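Local coordinates for protein mini spindles (Drosophila melanogaster, PDB 5VJC) that probably binds tubulin through its TOG domains, helical HEAT-repeat arrays, and so promotes microtubule dynamics and mitotic spindle formation, at residues V118-V121 / L122-E125; R157-L160 / R161-I164. All coordinates share one frame; numbering follows the deposited sequence.

Interaction 1: residues V118-V121 / L122-E125; sequences VFQV and LIDE
F119 and L122 meet on the buried side of the last turns of helix 105-124. The methyl CD1 of L122 sits over one face of the F119 ring, displaced toward its rim and 4.1 Å from the ring centroid, a CH-pi contact. With CG anti to its carbonyl carbon (chi1 -55°) and CD1 continuing the extended chain, L122 leans back toward the preceding turn; the same CD1 comes within 4.2 Å of CG1 of V118. A flat ring and branched aliphatic chains suit this buried side, since they pack closely and bring no polar group that would need a partner.

The solvent side has a different chemistry, at Q120, partly exposed, and D124, exposed, whose polar ends can face water and pair one turn apart. The amide NE2 of Q120 donates to OD1 of D124 over 2.9 Å, a moderately bent bond (142°). The oxygen lies in the amide plane, yet the nitrogen stands above the carboxylate plane, and the two planes are 50° apart. Along the backbone, D124 N bonds to Q120 O at 2.8 Å, so this i to i+4 pair is joined twice. E125, just past the helical residues, still gives its N-H to V121 O.

Among the neighbouring helices, F119 packs against V163 and V166 of helix 150-166 and L93 of helix 89-99, while V118 and L122 rest on L89 and on residues of helix 82-87.

Interaction 2: residues R157-L160 / R161-I164; sequences RRVL and RQVI
R157 and R161, one turn apart on helix 150-166, run side by side in the same direction. CG of R157 lies over one face of the R161 guanidinium, offset toward its rim and 3.4 Å from CZ of R161, while the two guanidinium planes are turned 61° apart. The extended chain of R161 carries its head out alongside R157. Arginine suits both places: its methylenes pack, and its charged end reaches helix 185-202, where R157 NH1 forms a salt bridge with E190 and R161 NH2 one with E194; R161 also makes a cation-pi contact with F197. These acids probably offset the closeness of the like charges.

R158 crosses Q162, its NH1 lying 3.6 Å from Q162 CG. A water accepts from R158 NH1 and, at 2.9 Å, from Q162 NE2, which also bonds V116 O of helix 105-124. Q162 OE1, by contrast, is buried without a polar partner. Helix 150-166 thus packs against helix 105-124 as well as helix 185-202, the side-by-side stacking by which HEAT repeats build a TOG domain.

V159, buried, touches CG2 of V163 with its CG1 at 4.1 Å; short beta-branched chains suit a face where L115 and L141 also pack on V159. Its carbonyl oxygen accepts twice: V163 N comes nearly end-on at 2.9 Å, whereas Q162 N stands above the carbonyl plane. L160 extends its branched end onto V138 and L141 of helix 131-142, while its O receives I164 N at 3.2 Å.

Overall arrangement
Interactions 1 and 2 belong to two helices that pack against each other, 105-124 and 150-166, and their centres are about 12 Å apart. Interaction 1 lies at the C-terminal end of its helix, its centre about 16 Å from the centre of the chain, and is partly buried; interaction 2, about 8 Å from it, is buried. They touch directly: CE1 of F119 is 3.7 Å from CG2 of V163, so the aromatic of one becomes part of the apolar core of the other. Their polar chemistry differs with place. Q120 and D124 pair within their own helix, whereas R157 and R161 form salt bridges to helix 185-202.

Interaction 1: residues V118-V121 / L122-E125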
# COMPACT_ATOMS: atom_id res chain seq x y z
N VAL A 118 1.74 -11.00 -9.14
CA VAL A 118 3.13 -10.56 -8.98
C VAL A 118 3.69 -10.90 -7.60
O VAL A 118 4.78 -11.46 -7.49
CB VAL A 118 3.27 -9.04 -9.20
CG1 VAL A 118 4.63 -8.52 -8.70
CG2 VAL A 118 3.07 -8.70 -10.67
N PHE A 119 2.96 -10.56 -6.54
CA PHE A 119 3.52 -10.76 -5.21
C PHE A 119 3.59 -12.23 -4.84
O PHE A 119 4.49 -12.63 -4.11
CB PHE A 119 2.75 -9.93 -4.17
CG PHE A 119 3.26 -8.52 -4.09
CD1 PHE A 119 4.29 -8.19 -3.23
CD2 PHE A 119 2.78 -7.56 -4.96
CE1 PHE A 119 4.82 -6.91 -3.20
CE2 PHE A 119 3.29 -6.26 -4.93
CZ PHE A 119 4.31 -5.94 -4.05
N GLN A 120 2.68 -13.04 -5.39
CA GLN A 120 2.82 -14.49 -5.27
C GLN A 120 4.14 -15.00 -5.88
O GLN A 120 4.84 -15.82 -5.27
CB GLN A 120 1.64 -15.22 -5.93
CG GLN A 120 1.61 -16.70 -5.51
CD GLN A 120 1.63 -16.86 -3.99
OE1 GLN A 120 0.76 -16.33 -3.29
NE2 GLN A 120 2.64 -17.58 -3.47
N VAL A 121 4.48 -14.51 -7.07
CA VAL A 121 5.79 -14.83 -7.66
C VAL A 121 6.94 -14.40 -6.75
O VAL A 121 7.88 -15.17 -6.51
CB VAL A 121 5.95 -14.17 -9.05
CG1 VAL A 121 7.41 -14.26 -9.55
CG2 VAL A 121 5.03 -14.85 -10.04
N LEU A 122 6.85 -13.20 -6.19
CA LEU A 122 7.92 -12.73 -5.29
C LEU A 122 8.04 -13.62 -4.04
O LEU A 122 9.15 -13.93 -3.58
CB LEU A 122 7.66 -11.28 -4.86
CG LEU A 122 7.49 -10.27 -6.01
CD1 LEU A 122 7.34 -8.85 -5.46
CD2 LEU A 122 8.64 -10.37 -7.00
N ILE A 123 6.90 -14.03 -3.50
CA ILE A 123 6.89 -14.92 -2.34
C ILE A 123 7.49 -16.28 -2.70
O ILE A 123 8.34 -16.81 -1.98
CB ILE A 123 5.48 -15.09 -1.79
CG1 ILE A 123 4.99 -13.73 -1.25
CG2 ILE A 123 5.45 -16.20 -0.71
CD1 ILE A 123 3.50 -13.66 -1.00
N ASP A 124 7.09 -16.82 -3.85
CA ASP A 124 7.54 -18.13 -4.31
C ASP A 124 9.04 -18.14 -4.60
O ASP A 124 9.73 -19.13 -4.32
CB ASP A 124 6.75 -18.56 -5.55
CG ASP A 124 5.33 -18.99 -5.23
OD1 ASP A 124 5.02 -19.16 -4.04
OD2 ASP A 124 4.52 -19.16 -6.16
N GLU A 125 9.53 -17.03 -5.13
CA GLU A 125 10.94 -16.88 -5.45
C GLU A 125 11.76 -16.36 -4.27
O GLU A 125 12.97 -16.16 -4.39
CB GLU A 125 11.11 -15.95 -6.65
CG GLU A 125 10.42 -16.43 -7.92
CD GLU A 125 11.11 -17.61 -8.58
OE1 GLU A 125 12.28 -17.91 -8.22
OE2 GLU A 125 10.49 -18.25 -9.46

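Interaction 2: residues R157-L160 / R161-I164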
# COMPACT_ATOMS: atom_id res chain seq x y z
N ARG A 157 -6.38 -4.70 0.18
CA ARG A 157 -6.10 -5.48 1.36
C ARG A 157 -5.33 -6.77 1.01
O ARG A 157 -4.39 -7.16 1.70
CB ARG A 157 -7.42 -5.80 2.10
CG ARG A 157 -7.32 -6.34 3.53
CD ARG A 157 -8.39 -5.67 4.46
NE ARG A 157 -9.66 -5.51 3.76
CZ ARG A 157 -10.45 -4.45 3.86
NH1 ARG A 157 -10.12 -3.46 4.67
NH2 ARG A 157 -11.58 -4.41 3.15
N ARG A 158 -5.73 -7.45 -0.06
CA ARG A 158 -5.11 -8.72 -0.45
C ARG A 158 -3.63 -8.50 -0.82
O ARG A 158 -2.73 -9.24 -0.37
CB ARG A 158 -5.88 -9.34 -1.61
CG ARG A 158 -5.27 -10.60 -2.20
CD ARG A 158 -5.64 -11.88 -1.46
NE ARG A 158 -5.29 -13.07 -2.23
CZ ARG A 158 -4.11 -13.69 -2.17
NH1 ARG A 158 -3.14 -13.24 -1.37
NH2 ARG A 158 -3.88 -14.77 -2.91
N VAL A 159 -3.38 -7.48 -1.63
CA VAL A 159 -2.02 -7.09 -2.01
C VAL A 159 -1.24 -6.64 -0.78
O VAL A 159 -0.12 -7.06 -0.57
CB VAL A 159 -2.04 -5.95 -3.07
CG1 VAL A 159 -0.60 -5.41 -3.35
CG2 VAL A 159 -2.71 -6.43 -4.35
N LEU A 160 -1.83 -5.78 0.05
CA LEU A 160 -1.12 -5.30 1.22
C LEU A 160 -0.68 -6.47 2.12
O LEU A 160 0.43 -6.49 2.69
CB LEU A 160 -1.98 -4.32 2.02
CG LEU A 160 -1.24 -3.57 3.15
CD1 LEU A 160 -0.32 -2.47 2.60
CD2 LEU A 160 -2.22 -2.98 4.14
N ARG A 161 -1.52 -7.50 2.19
CA ARG A 161 -1.20 -8.61 3.08
C ARG A 161 -0.23 -9.60 2.46
O ARG A 161 0.26 -10.50 3.14
CB ARG A 161 -2.49 -9.29 3.52
CG ARG A 161 -3.24 -8.39 4.49
CD ARG A 161 -4.60 -8.95 4.88
NE ARG A 161 -5.34 -7.97 5.67
CZ ARG A 161 -6.50 -8.21 6.28
NH1 ARG A 161 -7.03 -9.43 6.22
NH2 ARG A 161 -7.10 -7.25 6.97
N GLN A 162 0.07 -9.40 1.18
CA GLN A 162 1.22 -10.04 0.55
C GLN A 162 2.49 -9.21 0.74
O GLN A 162 3.55 -9.77 0.94
CB GLN A 162 0.98 -10.24 -0.93
CG GLN A 162 -0.13 -11.22 -1.26
CD GLN A 162 -0.35 -11.26 -2.73
OE1 GLN A 162 -0.70 -10.23 -3.35
NE2 GLN A 162 -0.09 -12.42 -3.34
N VAL A 163 2.38 -7.89 0.62
CA VAL A 163 3.54 -7.02 0.77
C VAL A 163 4.26 -7.25 2.09
O VAL A 163 5.50 -7.30 2.14
CB VAL A 163 3.15 -5.54 0.65
CG1 VAL A 163 4.34 -4.64 0.96
CG2 VAL A 163 2.62 -5.24 -0.76
N ILE A 164 3.50 -7.42 3.18
CA ILE A 164 4.12 -7.57 4.49
C ILE A 164 4.92 -8.86 4.60
O ILE A 164 5.70 -9.00 5.51
CB ILE A 164 3.08 -7.56 5.64
CG1 ILE A 164 2.11 -8.73 5.48
CG2 ILE A 164 2.36 -6.24 5.69
CD1 ILE A 164 0.85 -8.60 6.33
O HOH W 1 -0.22 -14.66 -1.51